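PDB 5FX8: putative adhesin from Komagataella phaffii, which is a putative cell-wall adhesin that may take part in cell-cell interaction, seen here as an N-terminal piece with two cohesin-like domains. Local coordinates for residues S239-C242 with I247-S250; G162-V167 with E194-V199; E69-T72 with V76-L79. All blocks are in the same frame, centred on the assembly; numbering follows the deposited sequence.

Contact 1: residues S239-C242 with I247-S250; sequences SFEC and ISLS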
ATOM      1  N   SER C 239     -14.502   9.445 -27.743  1.00 22.13           N
ATOM      2  CA  SER C 239     -15.469  10.437 -28.192  1.00 23.08           C
ATOM      3  C   SER C 239     -16.008  10.017 -29.545  1.00 21.58           C
ATOM      4  O   SER C 239     -15.323   9.332 -30.301  1.00 24.87           O
ATOM      5  CB  SER C 239     -14.828  11.810 -28.288  1.00 21.72           C
ATOM      6  OG  SER C 239     -13.688  11.678 -29.097  1.00 25.50           O
ATOM      7  N   PHE C 240     -17.232  10.436 -29.849  1.00 22.04           N
ATOM      8  CA  PHE C 240     -17.880   9.985 -31.079  1.00 24.38           C
ATOM      9  C   PHE C 240     -18.957  10.983 -31.487  1.00 25.31           C
ATOM     10  O   PHE C 240     -19.996  11.068 -30.834  1.00 29.19           O
ATOM     11  CB  PHE C 240     -18.460   8.591 -30.879  1.00 22.92           C
ATOM     12  CG  PHE C 240     -19.361   8.142 -31.968  1.00 23.13           C
ATOM     13  CD1 PHE C 240     -18.901   8.043 -33.274  1.00 26.07           C
ATOM     14  CD2 PHE C 240     -20.660   7.797 -31.695  1.00 21.64           C
ATOM     15  CE1 PHE C 240     -19.726   7.628 -34.275  1.00 22.12           C
ATOM     16  CE2 PHE C 240     -21.486   7.379 -32.695  1.00 24.51           C
ATOM     17  CZ  PHE C 240     -21.016   7.292 -33.989  1.00 24.11           C
ATOM     18  N   GLU C 241     -18.711  11.730 -32.561  1.00 29.31           N
ATOM     19  CA  GLU C 241     -19.716  12.581 -33.195  1.00 30.49           C
ATOM     20  C   GLU C 241     -19.987  12.091 -34.613  1.00 29.01           C
ATOM     21  O   GLU C 241     -19.060  11.804 -35.366  1.00 27.36           O
ATOM     22  CB  GLU C 241     -19.263  14.036 -33.254  1.00 32.48           C
ATOM     23  CG  GLU C 241     -19.156  14.706 -31.925  1.00 39.38           C
ATOM     24  CD  GLU C 241     -18.859  16.183 -32.052  1.00 54.84           C
ATOM     25  OE1 GLU C 241     -17.711  16.528 -32.399  1.00 52.62           O
ATOM     26  OE2 GLU C 241     -19.775  17.001 -31.819  1.00 61.77           O
ATOM     27  N   CYS C 242     -21.254  12.009 -34.990  1.00 33.72           N
ATOM     28  CA  CYS C 242     -21.612  11.584 -36.338  1.00 31.82           C
ATOM     29  C   CYS C 242     -22.695  12.510 -36.866  1.00 36.99           C
ATOM     30  O   CYS C 242     -23.816  12.524 -36.351  1.00 34.94           O
ATOM     31  CB  CYS C 242     -22.076  10.132 -36.359  1.00 32.98           C
ATOM     32  SG  CYS C 242     -22.631   9.475 -37.990  1.00 43.92           S
ATOM     33  N   ILE C 247     -17.860  12.639 -39.497  1.00 26.39           N
ATOM     34  CA  ILE C 247     -17.756  11.784 -38.323  1.00 26.51           C
ATOM     35  C   ILE C 247     -16.466  12.119 -37.591  1.00 27.40           C
ATOM     36  O   ILE C 247     -15.404  12.199 -38.210  1.00 25.15           O
ATOM     37  CB  ILE C 247     -17.775  10.288 -38.673  1.00 27.89           C
ATOM     38  CG1 ILE C 247     -18.960   9.913 -39.545  1.00 33.33           C
ATOM     39  CG2 ILE C 247     -17.868   9.481 -37.424  1.00 26.90           C
ATOM     40  CD1 ILE C 247     -18.893   8.491 -40.060  1.00 27.18           C
ATOM     41  N   SER C 248     -16.561  12.307 -36.278  1.00 28.16           N
ATOM     42  CA  SER C 248     -15.415  12.426 -35.389  1.00 23.28           C
ATOM     43  C   SER C 248     -15.344  11.211 -34.480  1.00 26.53           C
ATOM     44  O   SER C 248     -16.365  10.748 -33.961  1.00 23.51           O
ATOM     45  CB  SER C 248     -15.512  13.670 -34.526  1.00 24.86           C
ATOM     46  OG  SER C 248     -15.164  14.816 -35.245  1.00 25.83           O
ATOM     47  N   LEU C 249     -14.133  10.724 -34.242  1.00 23.89           N
ATOM     48  CA  LEU C 249     -14.000   9.519 -33.447  1.00 20.96           C
ATOM     49  C   LEU C 249     -12.641   9.517 -32.778  1.00 23.19           C
ATOM     50  O   LEU C 249     -11.671   9.980 -33.370  1.00 25.40           O
ATOM     51  CB  LEU C 249     -14.179   8.306 -34.339  1.00 21.48           C
ATOM     52  CG  LEU C 249     -14.259   6.947 -33.692  1.00 23.57           C
ATOM     53  CD1 LEU C 249     -15.351   6.926 -32.650  1.00 33.28           C
ATOM     54  CD2 LEU C 249     -14.551   5.965 -34.769  1.00 20.90           C
ATOM     55  N   SER C 250     -12.572   9.007 -31.547  1.00 22.71           N
ATOM     56  CA  SER C 250     -11.320   8.947 -30.799  1.00 22.97           C
ATOM     57  C   SER C 250     -11.200   7.651 -30.008  1.00 23.01           C
ATOM     58  O   SER C 250     -12.187   7.104 -29.521  1.00 20.54           O
ATOM     59  CB  SER C 250     -11.193  10.102 -29.820  1.00 27.33           C
ATOM     60  OG  SER C 250     -11.234  11.321 -30.492  1.00 25.44           O
TER

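Contact 2: residues G162-V167 with E194-V199; sequences GVEWFV and EVKYAV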
ATOM      1  N   GLY C 162     -24.108   3.463 -51.308  1.00 29.56           N
ATOM      2  CA  GLY C 162     -23.314   2.430 -50.707  1.00 31.50           C
ATOM      3  C   GLY C 162     -21.808   2.453 -50.802  1.00 31.09           C
ATOM      4  O   GLY C 162     -21.259   1.827 -51.692  1.00 35.96           O
ATOM      5  N   VAL C 163     -21.137   3.139 -49.876  1.00 31.10           N
ATOM      6  CA  VAL C 163     -19.712   2.942 -49.626  1.00 27.40           C
ATOM      7  C   VAL C 163     -19.539   2.522 -48.184  1.00 26.60           C
ATOM      8  O   VAL C 163     -20.014   3.208 -47.278  1.00 25.91           O
ATOM      9  CB  VAL C 163     -18.877   4.207 -49.847  1.00 25.06           C
ATOM     10  CG1 VAL C 163     -17.479   3.808 -50.225  1.00 25.46           C
ATOM     11  CG2 VAL C 163     -19.486   5.077 -50.830  1.00 28.57           C
ATOM     12  N   GLU C 164     -18.813   1.448 -47.963  1.00 26.87           N
ATOM     13  CA  GLU C 164     -18.299   1.139 -46.645  1.00 24.76           C
ATOM     14  C   GLU C 164     -16.833   1.534 -46.638  1.00 26.14           C
ATOM     15  O   GLU C 164     -16.052   1.046 -47.462  1.00 24.11           O
ATOM     16  CB  GLU C 164     -18.490  -0.335 -46.322  1.00 26.18           C
ATOM     17  CG  GLU C 164     -18.189  -0.678 -44.886  1.00 26.53           C
ATOM     18  CD  GLU C 164     -18.415  -2.133 -44.571  1.00 33.20           C
ATOM     19  OE1 GLU C 164     -18.625  -2.944 -45.517  1.00 37.40           O
ATOM     20  OE2 GLU C 164     -18.377  -2.458 -43.361  1.00 32.29           O
ATOM     21  N   TRP C 165     -16.478   2.465 -45.761  1.00 23.42           N
ATOM     22  CA  TRP C 165     -15.101   2.890 -45.600  1.00 21.31           C
ATOM     23  C   TRP C 165     -14.454   2.080 -44.497  1.00 23.24           C
ATOM     24  O   TRP C 165     -15.096   1.769 -43.495  1.00 23.28           O
ATOM     25  CB  TRP C 165     -15.019   4.363 -45.237  1.00 22.55           C
ATOM     26  CG  TRP C 165     -15.558   5.288 -46.220  1.00 23.08           C
ATOM     27  CD1 TRP C 165     -16.762   5.915 -46.176  1.00 26.86           C
ATOM     28  CD2 TRP C 165     -14.906   5.754 -47.389  1.00 24.28           C
ATOM     29  NE1 TRP C 165     -16.905   6.744 -47.252  1.00 24.93           N
ATOM     30  CE2 TRP C 165     -15.777   6.658 -48.020  1.00 24.38           C
ATOM     31  CE3 TRP C 165     -13.670   5.488 -47.975  1.00 24.40           C
ATOM     32  CZ2 TRP C 165     -15.455   7.294 -49.213  1.00 21.93           C
ATOM     33  CZ3 TRP C 165     -13.343   6.129 -49.154  1.00 23.74           C
ATOM     34  CH2 TRP C 165     -14.233   7.025 -49.758  1.00 22.57           C
ATOM     35  N   PHE C 166     -13.185   1.725 -44.696  1.00 21.67           N
ATOM     36  CA  PHE C 166     -12.355   1.099 -43.673  1.00 20.95           C
ATOM     37  C   PHE C 166     -11.160   1.996 -43.409  1.00 22.21           C
ATOM     38  O   PHE C 166     -10.477   2.409 -44.345  1.00 26.96           O
ATOM     39  CB  PHE C 166     -11.861  -0.289 -44.088  1.00 22.43           C
ATOM     40  CG  PHE C 166     -12.926  -1.353 -44.094  1.00 23.18           C
ATOM     41  CD1 PHE C 166     -14.127  -1.157 -43.447  1.00 24.60           C
ATOM     42  CD2 PHE C 166     -12.723  -2.549 -44.746  1.00 23.05           C
ATOM     43  CE1 PHE C 166     -15.119  -2.123 -43.444  1.00 24.42           C
ATOM     44  CE2 PHE C 166     -13.714  -3.521 -44.753  1.00 29.30           C
ATOM     45  CZ  PHE C 166     -14.918  -3.299 -44.091  1.00 26.48           C
ATOM     46  N   VAL C 167     -10.913   2.300 -42.144  1.00 21.00           N
ATOM     47  CA  VAL C 167      -9.698   2.978 -41.720  1.00 20.05           C
ATOM     48  C   VAL C 167      -8.945   2.000 -40.830  1.00 22.93           C
ATOM     49  O   VAL C 167      -9.428   1.630 -39.753  1.00 22.97           O
ATOM     50  CB  VAL C 167      -9.996   4.287 -40.981  1.00 22.73           C
ATOM     51  CG1 VAL C 167      -8.713   4.977 -40.626  1.00 21.94           C
ATOM     52  CG2 VAL C 167     -10.868   5.199 -41.833  1.00 22.85           C
ATOM     53  N   GLU C 194     -24.405   2.836 -37.941  1.00 34.08           N
ATOM     54  CA  GLU C 194     -23.625   1.786 -38.584  1.00 32.60           C
ATOM     55  C   GLU C 194     -22.135   2.068 -38.516  1.00 28.18           C
ATOM     56  O   GLU C 194     -21.395   1.761 -39.443  1.00 28.36           O
ATOM     57  CB  GLU C 194     -24.066   1.597 -40.031  1.00 34.98           C
ATOM     58  CG  GLU C 194     -25.414   0.913 -40.195  1.00 35.80           C
ATOM     59  CD  GLU C 194     -25.423  -0.509 -39.652  1.00 42.39           C
ATOM     60  OE1 GLU C 194     -24.633  -1.348 -40.135  1.00 39.45           O
ATOM     61  OE2 GLU C 194     -26.220  -0.790 -38.734  1.00 48.05           O
ATOM     62  N   VAL C 195     -21.666   2.651 -37.421  1.00 27.24           N
ATOM     63  CA  VAL C 195     -20.242   2.855 -37.175  1.00 23.11           C
ATOM     64  C   VAL C 195     -19.779   1.755 -36.232  1.00 22.46           C
ATOM     65  O   VAL C 195     -20.424   1.489 -35.217  1.00 24.03           O
ATOM     66  CB  VAL C 195     -19.972   4.251 -36.586  1.00 25.57           C
ATOM     67  CG1 VAL C 195     -18.486   4.552 -36.556  1.00 21.83           C
ATOM     68  CG2 VAL C 195     -20.688   5.313 -37.377  1.00 26.00           C
ATOM     69  N   LYS C 196     -18.691   1.090 -36.578  1.00 20.17           N
ATOM     70  CA  LYS C 196     -18.276  -0.091 -35.843  1.00 22.44           C
ATOM     71  C   LYS C 196     -16.761  -0.195 -35.936  1.00 21.96           C
ATOM     72  O   LYS C 196     -16.116   0.510 -36.712  1.00 21.36           O
ATOM     73  CB  LYS C 196     -18.972  -1.353 -36.375  1.00 18.69           C
ATOM     74  CG  LYS C 196     -18.639  -1.672 -37.807  1.00 22.43           C
ATOM     75  CD  LYS C 196     -19.369  -2.876 -38.345  1.00 22.64           C
ATOM     76  CE  LYS C 196     -18.950  -3.125 -39.775  1.00 26.14           C
ATOM     77  NZ  LYS C 196     -19.656  -4.260 -40.408  1.00 25.75           N
ATOM     78  N   TYR C 197     -16.184  -1.056 -35.109  1.00 18.50           N
ATOM     79  CA  TYR C 197     -14.748  -1.249 -35.171  1.00 17.61           C
ATOM     80  C   TYR C 197     -14.438  -2.689 -34.812  1.00 19.46           C
ATOM     81  O   TYR C 197     -15.271  -3.409 -34.275  1.00 21.20           O
ATOM     82  CB  TYR C 197     -13.995  -0.268 -34.262  1.00 18.49           C
ATOM     83  CG  TYR C 197     -13.987  -0.638 -32.794  1.00 19.75           C
ATOM     84  CD1 TYR C 197     -15.031  -0.268 -31.954  1.00 17.98           C
ATOM     85  CD2 TYR C 197     -12.928  -1.349 -32.248  1.00 18.46           C
ATOM     86  CE1 TYR C 197     -15.030  -0.610 -30.620  1.00 19.27           C
ATOM     87  CE2 TYR C 197     -12.911  -1.692 -30.928  1.00 16.82           C
ATOM     88  CZ  TYR C 197     -13.964  -1.323 -30.102  1.00 23.67           C
ATOM     89  OH  TYR C 197     -13.935  -1.673 -28.761  1.00 15.86           O
ATOM     90  N   ALA C 198     -13.224  -3.104 -35.137  1.00 22.23           N
ATOM     91  CA  ALA C 198     -12.756  -4.426 -34.801  1.00 21.31           C
ATOM     92  C   ALA C 198     -11.258  -4.350 -34.610  1.00 21.45           C
ATOM     93  O   ALA C 198     -10.601  -3.450 -35.117  1.00 21.56           O
ATOM     94  CB  ALA C 198     -13.103  -5.431 -35.891  1.00 24.32           C
ATOM     95  N   VAL C 199     -10.719  -5.311 -33.875  1.00 21.18           N
ATOM     96  CA  VAL C 199      -9.285  -5.427 -33.670  1.00 21.87           C
ATOM     97  C   VAL C 199      -8.889  -6.853 -34.015  1.00 26.89           C
ATOM     98  O   VAL C 199      -9.350  -7.796 -33.368  1.00 34.29           O
ATOM     99  CB  VAL C 199      -8.873  -5.087 -32.228  1.00 23.48           C
ATOM    100  CG1 VAL C 199      -7.381  -5.055 -32.113  1.00 25.72           C
ATOM    101  CG2 VAL C 199      -9.445  -3.764 -31.787  1.00 19.54           C
TER
HETATM  102  O   HOH W   1     -18.484  -4.954 -43.055  1.00 27.06           O

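Contact 3: residues E69-T72 with V76-L79; sequences EFFT and VQVL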
ATOM      1  N   GLU C  69     -17.141   7.776 -77.575  1.00 23.27           N
ATOM      2  CA  GLU C  69     -16.449   8.479 -78.640  1.00 22.56           C
ATOM      3  C   GLU C  69     -15.245   9.208 -78.055  1.00 23.40           C
ATOM      4  O   GLU C  69     -15.297   9.684 -76.924  1.00 23.46           O
ATOM      5  CB  GLU C  69     -17.408   9.476 -79.284  1.00 25.05           C
ATOM      6  CG  GLU C  69     -16.837  10.283 -80.418  1.00 31.34           C
ATOM      7  CD  GLU C  69     -17.011   9.586 -81.697  1.00 32.79           C
ATOM      8  OE1 GLU C  69     -17.965   8.815 -81.779  1.00 34.08           O
ATOM      9  OE2 GLU C  69     -16.215   9.809 -82.608  1.00 33.29           O
ATOM     10  N   PHE C  70     -14.163   9.323 -78.830  1.00 22.40           N
ATOM     11  CA  PHE C  70     -12.979  10.038 -78.363  1.00 22.50           C
ATOM     12  C   PHE C  70     -12.597  11.162 -79.325  1.00 26.22           C
ATOM     13  O   PHE C  70     -12.714  11.020 -80.542  1.00 26.20           O
ATOM     14  CB  PHE C  70     -11.830   9.062 -78.145  1.00 22.22           C
ATOM     15  CG  PHE C  70     -12.083   8.109 -77.022  1.00 21.27           C
ATOM     16  CD1 PHE C  70     -12.835   6.967 -77.218  1.00 21.27           C
ATOM     17  CD2 PHE C  70     -11.621   8.385 -75.758  1.00 21.53           C
ATOM     18  CE1 PHE C  70     -13.104   6.114 -76.177  1.00 22.30           C
ATOM     19  CE2 PHE C  70     -11.884   7.536 -74.709  1.00 21.42           C
ATOM     20  CZ  PHE C  70     -12.620   6.398 -74.914  1.00 21.43           C
ATOM     21  N   PHE C  71     -12.148  12.287 -78.765  1.00 25.89           N
ATOM     22  CA  PHE C  71     -11.939  13.531 -79.488  1.00 26.14           C
ATOM     23  C   PHE C  71     -10.509  14.010 -79.298  1.00 27.51           C
ATOM     24  O   PHE C  71      -9.776  13.511 -78.448  1.00 25.88           O
ATOM     25  CB  PHE C  71     -12.908  14.625 -79.020  1.00 25.44           C
ATOM     26  CG  PHE C  71     -14.328  14.205 -79.019  1.00 24.91           C
ATOM     27  CD1 PHE C  71     -14.839  13.456 -77.981  1.00 25.82           C
ATOM     28  CD2 PHE C  71     -15.158  14.545 -80.051  1.00 26.25           C
ATOM     29  CE1 PHE C  71     -16.140  13.054 -77.979  1.00 23.36           C
ATOM     30  CE2 PHE C  71     -16.468  14.138 -80.046  1.00 28.06           C
ATOM     31  CZ  PHE C  71     -16.955  13.395 -79.009  1.00 23.71           C
ATOM     32  N   THR C  72     -10.107  14.977 -80.126  1.00 29.81           N
ATOM     33  CA  THR C  72      -8.898  15.741 -79.873  1.00 29.20           C
ATOM     34  C   THR C  72      -9.169  16.762 -78.784  1.00 31.58           C
ATOM     35  O   THR C  72     -10.312  17.013 -78.411  1.00 30.12           O
ATOM     36  CB  THR C  72      -8.424  16.475 -81.119  1.00 29.55           C
ATOM     37  OG1 THR C  72      -9.452  17.380 -81.529  1.00 36.72           O
ATOM     38  CG2 THR C  72      -8.132  15.520 -82.250  1.00 30.35           C
ATOM     39  N   VAL C  76     -12.239  17.445 -82.143  1.00 28.97           N
ATOM     40  CA  VAL C  76     -12.485  16.714 -83.377  1.00 28.80           C
ATOM     41  C   VAL C  76     -12.690  15.240 -83.060  1.00 29.69           C
ATOM     42  O   VAL C  76     -11.898  14.638 -82.333  1.00 26.76           O
ATOM     43  CB  VAL C  76     -11.329  16.921 -84.357  1.00 29.01           C
ATOM     44  CG1 VAL C  76     -11.613  16.218 -85.651  1.00 28.68           C
ATOM     45  CG2 VAL C  76     -11.131  18.384 -84.569  1.00 28.91           C
ATOM     46  N   GLN C  77     -13.754  14.659 -83.606  1.00 29.56           N
ATOM     47  CA  GLN C  77     -13.979  13.227 -83.457  1.00 30.10           C
ATOM     48  C   GLN C  77     -12.836  12.441 -84.073  1.00 34.65           C
ATOM     49  O   GLN C  77     -12.341  12.776 -85.153  1.00 35.99           O
ATOM     50  CB  GLN C  77     -15.294  12.812 -84.111  1.00 32.32           C
ATOM     51  CG  GLN C  77     -16.513  13.244 -83.342  1.00 36.44           C
ATOM     52  CD  GLN C  77     -17.808  12.693 -83.896  1.00 45.73           C
ATOM     53  OE1 GLN C  77     -17.842  12.139 -84.998  1.00 53.67           O
ATOM     54  NE2 GLN C  77     -18.895  12.863 -83.142  1.00 46.38           N
ATOM     55  N   VAL C  78     -12.422  11.378 -83.385  1.00 28.76           N
ATOM     56  CA  VAL C  78     -11.313  10.542 -83.822  1.00 30.49           C
ATOM     57  C   VAL C  78     -11.737   9.090 -83.966  1.00 33.04           C
ATOM     58  O   VAL C  78     -11.533   8.475 -85.013  1.00 33.05           O
ATOM     59  CB  VAL C  78     -10.106  10.665 -82.869  1.00 31.77           C
ATOM     60  CG1 VAL C  78      -8.978   9.749 -83.328  1.00 29.25           C
ATOM     61  CG2 VAL C  78      -9.645  12.111 -82.788  1.00 29.67           C
ATOM     62  N   LEU C  79     -12.329   8.525 -82.921  1.00 31.85           N
ATOM     63  CA  LEU C  79     -12.725   7.129 -82.932  1.00 29.50           C
ATOM     64  C   LEU C  79     -13.757   6.916 -81.843  1.00 26.23           C
ATOM     65  O   LEU C  79     -13.960   7.764 -80.977  1.00 23.57           O
ATOM     66  CB  LEU C  79     -11.520   6.210 -82.732  1.00 31.25           C
ATOM     67  CG  LEU C  79     -10.645   6.428 -81.499  1.00 27.32           C
ATOM     68  CD1 LEU C  79     -11.183   5.675 -80.341  1.00 21.93           C
ATOM     69  CD2 LEU C  79      -9.279   5.944 -81.815  1.00 28.46           C
TER

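Contact 1: residues S239-C242 with I247-S250
Ser239 lies opposite Ser250 in a loose pairing. Its O accepts the amide of Ser250, N to O 3.0 Å with a bent N-H...O angle of 141°, and the two hydroxyls, Ser239 OG and Ser250 OG, lie 2.8 Å apart. The proton between them is not settled, because Ser250 OG also makes a weak hydrogen bond with Asp180 OD1. On the other face of the sheet, the CD1 methyl of Leu249 lies against the same peptide, 3.4 Å from Ser239 O. At Phe240 the ring leaves the strand with CG anti to the backbone N (chi1 169°), and this sets it beside the aliphatic side chains of the partner strand. CD1 of the ring is 3.8 Å from Leu249 CD1, while CE1 reaches CG2 of Ile247, whose branch runs in the same direction as the ring. Ile229 packs on both Phe240 and Leu249. Residues 239-242 and 247-250 are the two arms of a beta hairpin, antiparallel within 9°, at one edge of a five-stranded antiparallel sheet; strand 246-252 continues the sheet by pairing with 176-186. Glu241 and Ser248 form the regular hydrogen-bonded pair: Glu241 N gives to Ser248 O, and Ser248 N returns to Glu241 O at 2.7 Å. Their CB atoms stand side by side, 4.0 Å apart. Glu241, itself exposed, runs on extended beyond CG. Cys242 turns its sulfur to the Phe240 face, SG lying 4.0 Å from Ile247 CG1. That sulfur is joined in a disulfide to Cys192 of strand 189-200, in the facing sheet, where Phe190 packs on both Cys242 and Ile247.

Contact 2: residues G162-V167 with E194-V199
Lys196 reaches Glu164 with the far end of its side chain alone. From CB, the chain first places CG between the backbone N and the carbonyl carbon (chi1 63°), then runs fully extended, all later torsions near 180°, so that its end is carried toward strand 162-170. Along the way CB, CG and CD touch nothing of residues 162-167, although Lys196 CG is already within 5.6 Å of Glu164 OE2. CE and NZ then arrive together: each is 3.7 Å from Glu164 OE2, so the carboxylate oxygen faces the CE-NZ bond from the side instead of lying ahead of the ammonium group. This is a long salt bridge, and the two side chains cross at about a right angle. A water bridges the pair, accepting from Lys196 NZ at 3.0 Å and donating to Glu164 OE2. The strands that carry these residues are not neighbours. In the five-stranded antiparallel sheet of the second cohesin-like domain, strand 260-268 runs between 162-170 and 189-200, and the ion pair spans it on the outer face. The middle strand joins in, since Ser264 OG is hydrogen-bonded to Glu164 OE2 and the Lys196 side chain also touches Ser264. Glu164 comes to meet the lysine with its CB already directed that way and its CG anti to the backbone N (chi1 -170°). Only one oxygen is engaged with the lysine, as Glu164 OE1 stays 5.4 Å from Lys196 NZ. The positive charge has a second partner in Trp226, against which Lys196 makes a cation-pi contact.

Contact 3: residues E69-T72 with V76-L79
Phe70 grips Leu79 and Val78 through its backbone. Its N donates to Leu79 O at 2.7 Å, and its O accepts Val78 N at 2.9 Å together with a weak, longer bond from Leu79 N at 3.5 Å. Its ring carbon CD1 lies 3.8 Å from the CD1 methyl of Leu79. Nearer the turn, Thr72 N gives to Val76 O, and Val76 N returns to the Thr72 hydroxyl, OG1 to N 2.9 Å. The hydroxyl is placed for this with OG1 between the backbone N and the carbonyl carbon (chi1 61°), and it also takes a weak bond from Ala74 N inside the turn. On the face of Phe71 and Gln77, CE2 of the Phe71 ring comes obliquely to Gln77 CG, and the two side chains run side by side in the same direction. The Glu69 carboxylate, bent back at chi2 (89°), stacks on the Gln77 amide with the two planes 25° apart; Ser95 OG holds Glu69 OE2 weakly. Farther out, strand 312-319 lies along 68-72, its Phe314 touching Val78 and Leu79 and its Ala313 touching Phe70; Val108 of strand 101-114 touches Phe70 too. Val78 and Leu79 both face Phe70, a classic beta bulge that shifts the register by one residue in the hairpin of strands 68-72 and 77-84.

Overall arrangement
From the N terminus, contact 3 comes first: it closes a three-residue turn in the first cohesin-like domain, where the last strand of the chain, 312-319, lies parallel beside 68-72. Contact 2 follows in the second domain, bringing together segments with 26 residues between them, and contact 1 closes the hairpin of strands 237-242 and 246-252, with four residues between its segments. The three are in series, none nesting in or crossing another. Contacts 1 and 2 belong to the two facing sheets of the second domain and touch where Phe240 CZ packs on Val195 CG2, 3.9 Å away. Contact 3 lies beyond the chain's centre, its own centre about 48 Å from that of contact 1.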